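Local coordinates for protein nucleoporin nup120 (Schizosaccharomyces pombe, PDB 4GQ2) that serves as a structural component of the nuclear pore complex, whose nucleoporins can also act as docking partners for nuclear transport factors, at residues 76-81 against 109-114; 417-422 against 498-503; 638-643 against 713-718. All blocks are in the same frame, centred on the assembly; numbering follows the deposited sequence.

How the contacts relate
The three contacts follow one another along the chain and none touches another. Contacts 1 and 2 both lie in the beta-propeller domain, with centres about 39 Å apart. Contact 1 sets strand 73-79 of one sheet against the short strand 111-112 that leads into the next sheet. It is partly buried, and an isoleucine-valine crossing sits beside a water bridge. Contact 2 joins two helices instead. All its touching residues are buried, and a tryptophan-serine hydrogen bond runs through the apolar packing. Contact 3 belongs to the helical domain, with its centre about 64 Å from that of contact 1 and on the opposite side of the chain's centre. There a helix meets a loop, through one leucine-phenylalanine touch and a partly exposed lysine chain.

Contact 1: 76-81 against 109-114; sequences WSIFQN and SNVMKD
I78 and V111 meet with their side chains crossing at about a right angle. The CG2 methyl of I78 lies 4.0 Å from CB of V111. CD1 of I78 stops 3.8 Å from the backbone O of M112 and just as near to V111 O. CG1 of I78 sits between the backbone N and the carbonyl carbon (chi1 57°), which carries CD1 over the V111 side chain to these carbonyls, while CG2 also rests on V111. V116 and L84 also touch I78. At the other end N110 lays its amide beside the F79-Q80 backbone. Its OD1 is 3.2 Å from F79 O; both are acceptors, so they do not bond. OD1 takes a weak hydrogen bond from R82 N. A water donates to F79 O at 2.9 Å and accepts from V111 N at 3.1 Å, linking the two backbones. Strand 73-79 belongs to the sheet of 59-64 and 83-88, whereas 111-112 turns a corner at K113 and D114 into strand 115-121 of the next sheet. A linking strand packed on the preceding sheet, just before the chain enters the next, is consistent with the passage between neighbouring blades of a beta-propeller.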
ATOM      1  N   TRP A  76      16.346   6.360  20.752  1.00 37.66           N
ATOM      2  CA  TRP A  76      16.373   5.330  21.781  1.00 33.62           C
ATOM      3  C   TRP A  76      15.070   5.274  22.499  1.00 35.64           C
ATOM      4  O   TRP A  76      14.387   6.287  22.652  1.00 37.02           O
ATOM      5  CB  TRP A  76      17.501   5.570  22.778  1.00 39.49           C
ATOM      6  CG  TRP A  76      17.430   6.893  23.510  1.00 37.72           C
ATOM      7  CD1 TRP A  76      17.961   8.112  23.105  1.00 37.05           C
ATOM      8  CD2 TRP A  76      16.805   7.168  24.813  1.00 31.67           C
ATOM      9  NE1 TRP A  76      17.713   9.093  24.035  1.00 37.85           N
ATOM     10  CE2 TRP A  76      17.027   8.598  25.081  1.00 35.02           C
ATOM     11  CE3 TRP A  76      16.114   6.407  25.748  1.00 33.10           C
ATOM     12  CZ2 TRP A  76      16.559   9.215  26.242  1.00 33.62           C
ATOM     13  CZ3 TRP A  76      15.651   7.038  26.922  1.00 35.81           C
ATOM     14  CH2 TRP A  76      15.866   8.407  27.159  1.00 30.23           C
ATOM     15  N   SER A  77      14.705   4.076  22.935  1.00 33.46           N
ATOM     16  CA  SER A  77      13.505   3.888  23.735  1.00 34.99           C
ATOM     17  C   SER A  77      13.820   2.820  24.775  1.00 34.11           C
ATOM     18  O   SER A  77      14.669   1.950  24.543  1.00 33.82           O
ATOM     19  CB  SER A  77      12.329   3.459  22.844  1.00 35.26           C
ATOM     20  OG  SER A  77      12.142   4.363  21.756  1.00 35.45           O
ATOM     21  N   ILE A  78      13.155   2.897  25.923  1.00 34.89           N
ATOM     22  CA  ILE A  78      13.322   1.891  26.971  1.00 40.16           C
ATOM     23  C   ILE A  78      11.978   1.318  27.426  1.00 38.60           C
ATOM     24  O   ILE A  78      10.993   2.044  27.553  1.00 41.96           O
ATOM     25  CB  ILE A  78      14.155   2.409  28.170  1.00 38.48           C
ATOM     26  CG1 ILE A  78      13.534   3.677  28.786  1.00 35.34           C
ATOM     27  CG2 ILE A  78      15.607   2.626  27.756  1.00 30.99           C
ATOM     28  CD1 ILE A  78      14.275   4.181  30.014  1.00 37.92           C
ATOM     29  N   PHE A  79      11.960   0.011  27.672  1.00 36.59           N
ATOM     30  CA  PHE A  79      10.721  -0.728  27.925  1.00 40.81           C
ATOM     31  C   PHE A  79      10.795  -1.548  29.217  1.00 43.49           C
ATOM     32  O   PHE A  79      11.878  -1.859  29.708  1.00 45.57           O
ATOM     33  CB  PHE A  79      10.393  -1.632  26.722  1.00 40.46           C
ATOM     34  CG  PHE A  79      10.318  -0.894  25.409  1.00 35.63           C
ATOM     35  CD1 PHE A  79      11.467  -0.659  24.659  1.00 39.15           C
ATOM     36  CD2 PHE A  79       9.101  -0.416  24.931  1.00 31.74           C
ATOM     37  CE1 PHE A  79      11.401   0.033  23.454  1.00 35.85           C
ATOM     38  CE2 PHE A  79       9.030   0.273  23.725  1.00 29.93           C
ATOM     39  CZ  PHE A  79      10.183   0.497  22.987  1.00 25.91           C
ATOM     40  N   GLN A  80       9.637  -1.893  29.764  1.00 52.66           N
ATOM     41  CA  GLN A  80       9.575  -2.658  31.004  1.00 53.54           C
ATOM     42  C   GLN A  80       9.897  -4.146  30.829  1.00 54.97           C
ATOM     43  O   GLN A  80       9.736  -4.935  31.757  1.00 63.27           O
ATOM     44  CB  GLN A  80       8.228  -2.448  31.699  1.00 48.95           C
ATOM     45  CG  GLN A  80       8.131  -1.113  32.419  1.00 57.01           C
ATOM     46  CD  GLN A  80       6.812  -0.916  33.138  1.00 73.51           C
ATOM     47  OE1 GLN A  80       5.738  -1.057  32.548  1.00 77.49           O
ATOM     48  NE2 GLN A  80       6.888  -0.577  34.418  1.00 76.10           N
ATOM     49  N   ASN A  81      10.365  -4.522  29.642  1.00 44.02           N
ATOM     50  CA  ASN A  81      10.898  -5.859  29.425  1.00 43.64           C
ATOM     51  C   ASN A  81      12.430  -5.864  29.489  1.00 45.82           C
ATOM     52  O   ASN A  81      13.082  -6.744  28.926  1.00 54.62           O
ATOM     53  CB  ASN A  81      10.382  -6.452  28.108  1.00 43.07           C
ATOM     54  CG  ASN A  81      10.879  -5.701  26.880  1.00 45.50           C
ATOM     55  OD1 ASN A  81      11.545  -4.669  26.986  1.00 45.76           O
ATOM     56  ND2 ASN A  81      10.556  -6.221  25.704  1.00 44.64           N
ATOM     57  N   SER A 109      18.328  -5.661  34.626  1.00 56.33           N
ATOM     58  CA  SER A 109      17.378  -4.814  35.342  1.00 53.57           C
ATOM     59  C   SER A 109      16.942  -3.652  34.448  1.00 56.04           C
ATOM     60  O   SER A 109      17.698  -3.235  33.568  1.00 49.42           O
ATOM     61  CB  SER A 109      18.027  -4.284  36.618  1.00 47.18           C
ATOM     62  OG  SER A 109      17.360  -3.136  37.098  1.00 48.11           O
ATOM     63  N   ASN A 110      15.735  -3.131  34.684  1.00 44.75           N
ATOM     64  CA  ASN A 110      15.181  -2.030  33.898  1.00 41.79           C
ATOM     65  C   ASN A 110      16.043  -0.770  33.925  1.00 50.94           C
ATOM     66  O   ASN A 110      16.426  -0.305  34.995  1.00 51.63           O
ATOM     67  CB  ASN A 110      13.757  -1.682  34.369  1.00 41.24           C
ATOM     68  CG  ASN A 110      12.688  -2.563  33.732  1.00 44.69           C
ATOM     69  OD1 ASN A 110      12.811  -2.983  32.583  1.00 49.89           O
ATOM     70  ND2 ASN A 110      11.625  -2.837  34.477  1.00 43.74           N
ATOM     71  N   VAL A 111      16.347  -0.222  32.748  1.00 47.33           N
ATOM     72  CA  VAL A 111      16.980   1.089  32.670  1.00 48.01           C
ATOM     73  C   VAL A 111      16.053   2.089  33.357  1.00 49.45           C
ATOM     74  O   VAL A 111      14.842   2.054  33.158  1.00 54.11           O
ATOM     75  CB  VAL A 111      17.247   1.523  31.213  1.00 46.41           C
ATOM     76  CG1 VAL A 111      17.948   2.871  31.177  1.00 40.34           C
ATOM     77  CG2 VAL A 111      18.085   0.480  30.483  1.00 43.95           C
ATOM     78  N   MET A 112      16.616   2.955  34.190  1.00 46.37           N
ATOM     79  CA  MET A 112      15.806   3.941  34.893  1.00 40.98           C
ATOM     80  C   MET A 112      15.427   5.092  33.974  1.00 36.14           C
ATOM     81  O   MET A 112      16.149   5.415  33.026  1.00 35.09           O
ATOM     82  CB  MET A 112      16.519   4.467  36.151  1.00 40.87           C
ATOM     83  CG  MET A 112      17.665   5.432  35.888  1.00 44.20           C
ATOM     84  SD  MET A 112      18.165   6.317  37.378  1.00 45.06           S
ATOM     85  CE  MET A 112      19.126   7.669  36.689  1.00 33.63           C
ATOM     86  N   LYS A 113      14.280   5.693  34.268  1.00 33.80           N
ATOM     87  CA  LYS A 113      13.827   6.903  33.613  1.00 38.43           C
ATOM     88  C   LYS A 113      14.920   7.965  33.753  1.00 42.56           C
ATOM     89  O   LYS A 113      15.547   8.093  34.815  1.00 49.90           O
ATOM     90  CB  LYS A 113      12.509   7.350  34.260  1.00 44.54           C
ATOM     91  CG  LYS A 113      12.002   8.719  33.847  1.00 55.62           C
ATOM     92  CD  LYS A 113      11.008   8.651  32.699  1.00 68.07           C
ATOM     93  CE  LYS A 113      10.296   9.986  32.503  1.00 56.49           C
ATOM     94  NZ  LYS A 113      11.175  11.009  31.865  1.00 59.98           N
ATOM     95  N   ASP A 114      15.176   8.697  32.672  1.00 43.37           N
ATOM     96  CA  ASP A 114      16.279   9.664  32.621  1.00 49.53           C
ATOM     97  C   ASP A 114      17.626   8.970  32.801  1.00 52.77           C
ATOM     98  O   ASP A 114      18.623   9.615  33.133  1.00 43.48           O
ATOM     99  CB  ASP A 114      16.099  10.763  33.677  1.00 48.89           C
ATOM    100  CG  ASP A 114      14.739  11.411  33.608  1.00 47.54           C
ATOM    101  OD1 ASP A 114      14.506  12.204  32.681  1.00 56.62           O
ATOM    102  OD2 ASP A 114      13.898  11.127  34.479  1.00 50.08           O
TER
HETATM  103  O   HOH W   1      14.674  -1.102  30.245  1.00 41.59           O

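Contact 2: 417-422 against 498-503; sequences GDISEI and LLYNEW
W503 gives its indole NE1 to OG of S420 at 2.8 Å. The bond is bent, 139° at the hydrogen, and OG lies 22° out of the ring plane. S420 OG stands anti to its carbonyl carbon, beside the backbone N (chi1 -75°), which turns it toward the indole nitrogen. The backbone O of S420 sits 4.0 Å above one face of the same ring, offset toward its rim. L499 closes in on the hydroxyl, with CD2 3.8 Å from OG. I419 makes the second part of the contact: its CG2 methyl reaches Y500 CA at 3.8 Å and W503 CD1 at 4.1 Å. Its CB also meets L499 CD2 at 4.3 Å.

Further out, W423 lies nearly parallel to the W503 ring and meets Y500 edge-to-face, while Y500 OH bonds to F408 N. V471 and I475 of helix 464-478 back W503. At the start of helix 419-428, D418 N donates to E421 OE1 at 2.8 Å. Outside the two segments, both acidic side chains also bind the chain of another protein, E421 through a basic side chain. The arrangement is a buried helix-helix contact within the helical insertion between strands 390-395 and 520-525 of the propeller domain.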
ATOM      1  N   GLY A 417     -14.133  -4.166  -3.514  1.00 38.39           N
ATOM      2  CA  GLY A 417     -14.085  -5.502  -2.916  1.00 35.17           C
ATOM      3  C   GLY A 417     -15.077  -5.703  -1.789  1.00 36.88           C
ATOM      4  O   GLY A 417     -15.970  -4.875  -1.580  1.00 36.43           O
ATOM      5  N   ASP A 418     -14.912  -6.800  -1.054  1.00 35.96           N
ATOM      6  CA  ASP A 418     -15.877  -7.186  -0.021  1.00 34.42           C
ATOM      7  C   ASP A 418     -15.369  -6.849   1.387  1.00 34.48           C
ATOM      8  O   ASP A 418     -14.321  -6.221   1.539  1.00 40.74           O
ATOM      9  CB  ASP A 418     -16.222  -8.673  -0.154  1.00 34.47           C
ATOM     10  CG  ASP A 418     -17.686  -8.991   0.198  1.00 43.15           C
ATOM     11  OD1 ASP A 418     -18.323  -8.248   0.986  1.00 38.44           O
ATOM     12  OD2 ASP A 418     -18.200 -10.002  -0.326  1.00 34.24           O
ATOM     13  N   ILE A 419     -16.121  -7.275   2.402  1.00 32.41           N
ATOM     14  CA  ILE A 419     -15.903  -6.905   3.801  1.00 31.49           C
ATOM     15  C   ILE A 419     -14.470  -7.104   4.278  1.00 35.99           C
ATOM     16  O   ILE A 419     -13.867  -6.196   4.849  1.00 38.47           O
ATOM     17  CB  ILE A 419     -16.884  -7.659   4.733  1.00 31.33           C
ATOM     18  CG1 ILE A 419     -18.324  -7.284   4.389  1.00 37.70           C
ATOM     19  CG2 ILE A 419     -16.627  -7.345   6.202  1.00 25.84           C
ATOM     20  CD1 ILE A 419     -19.361  -8.161   5.052  1.00 35.24           C
ATOM     21  N   SER A 420     -13.924  -8.290   4.038  1.00 47.17           N
ATOM     22  CA  SER A 420     -12.584  -8.617   4.516  1.00 40.25           C
ATOM     23  C   SER A 420     -11.507  -7.780   3.851  1.00 34.53           C
ATOM     24  O   SER A 420     -10.650  -7.233   4.546  1.00 40.00           O
ATOM     25  CB  SER A 420     -12.296 -10.114   4.377  1.00 34.61           C
ATOM     26  OG  SER A 420     -12.987 -10.811   5.394  1.00 32.80           O
ATOM     27  N   GLU A 421     -11.561  -7.675   2.522  1.00 34.26           N
ATOM     28  CA  GLU A 421     -10.647  -6.805   1.768  1.00 35.67           C
ATOM     29  C   GLU A 421     -10.617  -5.386   2.328  1.00 34.79           C
ATOM     30  O   GLU A 421      -9.540  -4.839   2.579  1.00 49.25           O
ATOM     31  CB  GLU A 421     -11.022  -6.757   0.292  1.00 32.07           C
ATOM     32  CG  GLU A 421     -10.899  -8.083  -0.438  1.00 36.68           C
ATOM     33  CD  GLU A 421     -11.937  -8.216  -1.541  1.00 43.60           C
ATOM     34  OE1 GLU A 421     -13.031  -8.806  -1.299  1.00 33.34           O
ATOM     35  OE2 GLU A 421     -11.659  -7.715  -2.650  1.00 34.93           O
ATOM     36  N   ILE A 422     -11.797  -4.807   2.548  1.00 36.92           N
ATOM     37  CA  ILE A 422     -11.907  -3.413   3.006  1.00 35.59           C
ATOM     38  C   ILE A 422     -11.381  -3.215   4.424  1.00 38.58           C
ATOM     39  O   ILE A 422     -10.601  -2.287   4.677  1.00 45.26           O
ATOM     40  CB  ILE A 422     -13.349  -2.880   2.889  1.00 36.36           C
ATOM     41  CG1 ILE A 422     -13.813  -2.905   1.423  1.00 32.39           C
ATOM     42  CG2 ILE A 422     -13.446  -1.476   3.475  1.00 33.23           C
ATOM     43  CD1 ILE A 422     -15.319  -2.813   1.250  1.00 39.42           C
ATOM     44  N   LEU A 498     -22.060 -10.611  10.737  1.00 37.36           N
ATOM     45  CA  LEU A 498     -21.189 -11.171  11.775  1.00 38.49           C
ATOM     46  C   LEU A 498     -19.704 -11.042  11.405  1.00 35.79           C
ATOM     47  O   LEU A 498     -18.877 -10.739  12.262  1.00 38.68           O
ATOM     48  CB  LEU A 498     -21.549 -12.633  12.081  1.00 46.85           C
ATOM     49  CG  LEU A 498     -22.909 -12.966  12.712  1.00 50.53           C
ATOM     50  CD1 LEU A 498     -23.110 -14.473  12.707  1.00 45.96           C
ATOM     51  CD2 LEU A 498     -23.045 -12.423  14.129  1.00 38.56           C
ATOM     52  N   LEU A 499     -19.375 -11.267  10.134  1.00 29.17           N
ATOM     53  CA  LEU A 499     -18.007 -11.064   9.648  1.00 35.68           C
ATOM     54  C   LEU A 499     -17.567  -9.607   9.856  1.00 34.35           C
ATOM     55  O   LEU A 499     -16.460  -9.350  10.334  1.00 42.51           O
ATOM     56  CB  LEU A 499     -17.877 -11.476   8.172  1.00 31.66           C
ATOM     57  CG  LEU A 499     -16.501 -11.455   7.482  1.00 32.43           C
ATOM     58  CD1 LEU A 499     -15.515 -12.431   8.108  1.00 27.32           C
ATOM     59  CD2 LEU A 499     -16.633 -11.742   5.992  1.00 27.03           C
ATOM     60  N   TYR A 500     -18.447  -8.667   9.517  1.00 31.70           N
ATOM     61  CA  TYR A 500     -18.172  -7.235   9.670  1.00 32.32           C
ATOM     62  C   TYR A 500     -17.857  -6.905  11.125  1.00 37.12           C
ATOM     63  O   TYR A 500     -16.865  -6.223  11.417  1.00 36.99           O
ATOM     64  CB  TYR A 500     -19.366  -6.393   9.182  1.00 37.23           C
ATOM     65  CG  TYR A 500     -19.130  -4.895   9.228  1.00 37.05           C
ATOM     66  CD1 TYR A 500     -19.232  -4.186  10.426  1.00 34.76           C
ATOM     67  CD2 TYR A 500     -18.788  -4.193   8.076  1.00 33.62           C
ATOM     68  CE1 TYR A 500     -18.994  -2.821  10.475  1.00 35.37           C
ATOM     69  CE2 TYR A 500     -18.563  -2.826   8.111  1.00 37.88           C
ATOM     70  CZ  TYR A 500     -18.671  -2.145   9.309  1.00 39.61           C
ATOM     71  OH  TYR A 500     -18.435  -0.789   9.335  1.00 39.81           O
ATOM     72  N   ASN A 501     -18.699  -7.399  12.032  1.00 38.35           N
ATOM     73  CA  ASN A 501     -18.563  -7.115  13.465  1.00 35.42           C
ATOM     74  C   ASN A 501     -17.300  -7.698  14.082  1.00 36.19           C
ATOM     75  O   ASN A 501     -16.692  -7.087  14.966  1.00 45.31           O
ATOM     76  CB  ASN A 501     -19.797  -7.601  14.242  1.00 34.37           C
ATOM     77  CG  ASN A 501     -21.061  -6.828  13.891  1.00 36.03           C
ATOM     78  OD1 ASN A 501     -21.015  -5.753  13.284  1.00 43.36           O
ATOM     79  ND2 ASN A 501     -22.200  -7.374  14.282  1.00 34.48           N
ATOM     80  N   GLU A 502     -16.906  -8.881  13.627  1.00 32.79           N
ATOM     81  CA  GLU A 502     -15.651  -9.460  14.088  1.00 33.76           C
ATOM     82  C   GLU A 502     -14.461  -8.597  13.648  1.00 32.00           C
ATOM     83  O   GLU A 502     -13.574  -8.297  14.449  1.00 39.00           O
ATOM     84  CB  GLU A 502     -15.500 -10.910  13.618  1.00 32.71           C
ATOM     85  CG  GLU A 502     -14.351 -11.666  14.282  1.00 38.74           C
ATOM     86  CD  GLU A 502     -14.507 -11.852  15.788  1.00 40.56           C
ATOM     87  OE1 GLU A 502     -13.685 -12.575  16.379  1.00 54.33           O
ATOM     88  OE2 GLU A 502     -15.437 -11.289  16.394  1.00 44.57           O
ATOM     89  N   TRP A 503     -14.451  -8.189  12.384  1.00 29.29           N
ATOM     90  CA  TRP A 503     -13.411  -7.269  11.898  1.00 32.48           C
ATOM     91  C   TRP A 503     -13.401  -6.009  12.714  1.00 33.38           C
ATOM     92  O   TRP A 503     -12.349  -5.570  13.169  1.00 39.37           O
ATOM     93  CB  TRP A 503     -13.622  -6.944  10.431  1.00 31.64           C
ATOM     94  CG  TRP A 503     -13.074  -7.970   9.468  1.00 30.14           C
ATOM     95  CD1 TRP A 503     -13.787  -8.859   8.675  1.00 40.78           C
ATOM     96  CD2 TRP A 503     -11.668  -8.229   9.153  1.00 29.65           C
ATOM     97  NE1 TRP A 503     -12.942  -9.627   7.916  1.00 36.64           N
ATOM     98  CE2 TRP A 503     -11.660  -9.298   8.153  1.00 32.64           C
ATOM     99  CE3 TRP A 503     -10.455  -7.692   9.579  1.00 36.61           C
ATOM    100  CZ2 TRP A 503     -10.478  -9.802   7.626  1.00 34.68           C
ATOM    101  CZ3 TRP A 503      -9.274  -8.204   9.039  1.00 31.34           C
ATOM    102  CH2 TRP A 503      -9.286  -9.232   8.087  1.00 36.05           C
TER

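Contact 3: 638-643 against 713-718; sequences DTLVSL and SKFAGC
L640 and F715 make the packed side of this contact. The CD2 methyl of L640 approaches CZ of F715 at 4.5 Å and meets the ring obliquely. The touch is light in itself, but both groups are buried among other apolar side chains. I703 of helix 672-703 touches both of them. L711 lies against L640, and P646, M647 and I650 of helix 646-658 gather round F715. CG of F715 stands anti to the carbonyl carbon (chi1 -78°), which directs the ring inward to these neighbours. L643 is buried too, against E573, Q576 and I577 of helix 571-585.

The setting is the alpha-helical domain of Nup120. Here the C-terminal part of helix 630-641 packs beside the loop between helices 709-713 and 719-739. That loop opens with a type I beta turn from S713 to A716. K714 and F715 are its two middle residues, and both project toward the helix.

K714 forms the looser, partly exposed side. Its chain, bent at chi3 and chi4, runs past backbone carbonyls near the end of the helix. CD of K714 is 4.3 Å from L640 O, and its CE comes to roughly 3.6 Å from V641 O. The far end of the lysine is doubtful, because CE is modelled too near L643 O. V641 points away from the loop at its first bond, and its side chain touches E710 and L711. An alanine here would remove the methylene chain of K714, and the carbonyls of L640 and V641 would probably lose its cover, leaving a gap beside the helix end. Just past the helix, exposed S642 donates from OG to T639 O at 3.1 Å.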
ATOM      1  N   ASP A 638     -28.333  28.507  -7.806  1.00 42.91           N
ATOM      2  CA  ASP A 638     -28.618  29.904  -7.507  1.00 48.23           C
ATOM      3  C   ASP A 638     -27.433  30.649  -6.905  1.00 49.97           C
ATOM      4  O   ASP A 638     -27.160  31.783  -7.307  1.00 48.77           O
ATOM      5  CB  ASP A 638     -29.889  30.042  -6.662  1.00 57.38           C
ATOM      6  CG  ASP A 638     -31.156  29.909  -7.499  1.00 60.54           C
ATOM      7  OD1 ASP A 638     -31.135  30.295  -8.690  1.00 64.51           O
ATOM      8  OD2 ASP A 638     -32.175  29.414  -6.975  1.00 69.30           O
ATOM      9  N   THR A 639     -26.698  30.006  -5.992  1.00 48.83           N
ATOM     10  CA  THR A 639     -25.517  30.663  -5.415  1.00 44.30           C
ATOM     11  C   THR A 639     -24.376  30.765  -6.416  1.00 41.04           C
ATOM     12  O   THR A 639     -23.552  31.670  -6.311  1.00 53.70           O
ATOM     13  CB  THR A 639     -25.035  30.085  -4.045  1.00 41.90           C
ATOM     14  OG1 THR A 639     -23.715  29.541  -4.155  1.00 44.93           O
ATOM     15  CG2 THR A 639     -25.992  29.062  -3.481  1.00 36.93           C
ATOM     16  N   LEU A 640     -24.336  29.860  -7.395  1.00 47.95           N
ATOM     17  CA  LEU A 640     -23.319  29.943  -8.453  1.00 45.33           C
ATOM     18  C   LEU A 640     -23.598  31.064  -9.454  1.00 54.53           C
ATOM     19  O   LEU A 640     -22.673  31.754  -9.899  1.00 57.02           O
ATOM     20  CB  LEU A 640     -23.150  28.610  -9.175  1.00 52.38           C
ATOM     21  CG  LEU A 640     -22.324  27.538  -8.455  1.00 52.10           C
ATOM     22  CD1 LEU A 640     -22.512  26.197  -9.153  1.00 40.96           C
ATOM     23  CD2 LEU A 640     -20.846  27.921  -8.348  1.00 41.23           C
ATOM     24  N   VAL A 641     -24.871  31.247  -9.791  1.00 53.51           N
ATOM     25  CA  VAL A 641     -25.303  32.327 -10.686  1.00 57.57           C
ATOM     26  C   VAL A 641     -25.038  33.716 -10.087  1.00 60.51           C
ATOM     27  O   VAL A 641     -24.777  34.675 -10.817  1.00 67.50           O
ATOM     28  CB  VAL A 641     -26.793  32.165 -11.063  1.00 56.63           C
ATOM     29  CG1 VAL A 641     -27.358  33.429 -11.695  1.00 50.82           C
ATOM     30  CG2 VAL A 641     -26.966  30.977 -11.997  1.00 50.21           C
ATOM     31  N   SER A 642     -25.083  33.812  -8.762  1.00 56.74           N
ATOM     32  CA  SER A 642     -24.917  35.088  -8.075  1.00 52.34           C
ATOM     33  C   SER A 642     -23.476  35.586  -8.099  1.00 53.11           C
ATOM     34  O   SER A 642     -23.200  36.717  -7.710  1.00 49.44           O
ATOM     35  CB  SER A 642     -25.374  34.969  -6.624  1.00 60.39           C
ATOM     36  OG  SER A 642     -24.282  34.628  -5.787  1.00 67.77           O
ATOM     37  N   LEU A 643     -22.556  34.735  -8.536  1.00 56.88           N
ATOM     38  CA  LEU A 643     -21.141  35.079  -8.502  1.00 55.70           C
ATOM     39  C   LEU A 643     -20.698  35.724  -9.811  1.00 62.55           C
ATOM     40  O   LEU A 643     -21.099  35.296 -10.893  1.00 61.07           O
ATOM     41  CB  LEU A 643     -20.288  33.848  -8.166  1.00 50.49           C
ATOM     42  CG  LEU A 643     -20.571  33.174  -6.808  1.00 54.47           C
ATOM     43  CD1 LEU A 643     -20.049  31.747  -6.769  1.00 51.86           C
ATOM     44  CD2 LEU A 643     -20.014  33.972  -5.638  1.00 50.60           C
ATOM     45  N   SER A 713     -24.008  29.281 -19.176  1.00 51.61           N
ATOM     46  CA  SER A 713     -23.345  30.354 -19.921  1.00 54.13           C
ATOM     47  C   SER A 713     -22.106  30.835 -19.178  1.00 50.53           C
ATOM     48  O   SER A 713     -21.063  31.103 -19.785  1.00 53.69           O
ATOM     49  CB  SER A 713     -24.308  31.522 -20.150  1.00 59.88           C
ATOM     50  OG  SER A 713     -23.622  32.669 -20.606  1.00 60.32           O
ATOM     51  N   LYS A 714     -22.230  30.927 -17.858  1.00 51.79           N
ATOM     52  CA  LYS A 714     -21.121  31.290 -16.984  1.00 52.21           C
ATOM     53  C   LYS A 714     -19.996  30.236 -16.946  1.00 50.52           C
ATOM     54  O   LYS A 714     -18.889  30.528 -16.487  1.00 46.53           O
ATOM     55  CB  LYS A 714     -21.645  31.577 -15.576  1.00 59.01           C
ATOM     56  CG  LYS A 714     -22.072  33.016 -15.361  1.00 53.50           C
ATOM     57  CD  LYS A 714     -22.656  33.222 -13.971  1.00 62.18           C
ATOM     58  CE  LYS A 714     -22.244  34.566 -13.383  1.00 60.69           C
ATOM     59  NZ  LYS A 714     -22.762  35.742 -14.136  1.00 76.94           N
ATOM     60  N   PHE A 715     -20.277  29.031 -17.442  1.00 49.24           N
ATOM     61  CA  PHE A 715     -19.281  27.957 -17.475  1.00 49.54           C
ATOM     62  C   PHE A 715     -18.978  27.433 -18.879  1.00 59.92           C
ATOM     63  O   PHE A 715     -18.456  26.327 -19.019  1.00 56.57           O
ATOM     64  CB  PHE A 715     -19.704  26.803 -16.554  1.00 54.67           C
ATOM     65  CG  PHE A 715     -19.443  27.068 -15.100  1.00 51.18           C
ATOM     66  CD1 PHE A 715     -20.391  27.717 -14.314  1.00 45.09           C
ATOM     67  CD2 PHE A 715     -18.239  26.683 -14.518  1.00 45.29           C
ATOM     68  CE1 PHE A 715     -20.140  27.978 -12.976  1.00 38.36           C
ATOM     69  CE2 PHE A 715     -17.989  26.932 -13.177  1.00 39.76           C
ATOM     70  CZ  PHE A 715     -18.940  27.579 -12.406  1.00 34.52           C
ATOM     71  N   ALA A 716     -19.272  28.238 -19.902  1.00 58.52           N
ATOM     72  CA  ALA A 716     -19.139  27.842 -21.316  1.00 54.35           C
ATOM     73  C   ALA A 716     -17.900  27.085 -21.846  1.00 58.59           C
ATOM     74  O   ALA A 716     -18.033  26.160 -22.656  1.00 54.43           O
ATOM     75  CB  ALA A 716     -19.226  29.068 -22.215  1.00 69.48           C
ATOM     76  N   GLY A 717     -16.722  27.362 -21.327  1.00 51.72           N
ATOM     77  CA  GLY A 717     -15.510  26.680 -21.811  1.00 45.71           C
ATOM     78  C   GLY A 717     -14.851  25.892 -20.685  1.00 58.11           C
ATOM     79  O   GLY A 717     -13.631  25.955 -20.510  1.00 64.85           O
ATOM     80  N   CYS A 718     -15.648  25.132 -19.934  1.00 62.63           N
ATOM     81  CA  CYS A 718     -15.160  24.422 -18.742  1.00 56.36           C
ATOM     82  C   CYS A 718     -14.564  23.038 -19.029  1.00 61.47           C
ATOM     83  O   CYS A 718     -14.021  22.391 -18.127  1.00 64.71           O
ATOM     84  CB  CYS A 718     -16.272  24.309 -17.692  1.00 48.11           C
ATOM     85  SG  CYS A 718     -17.596  23.180 -18.165  1.00 58.21           S
TER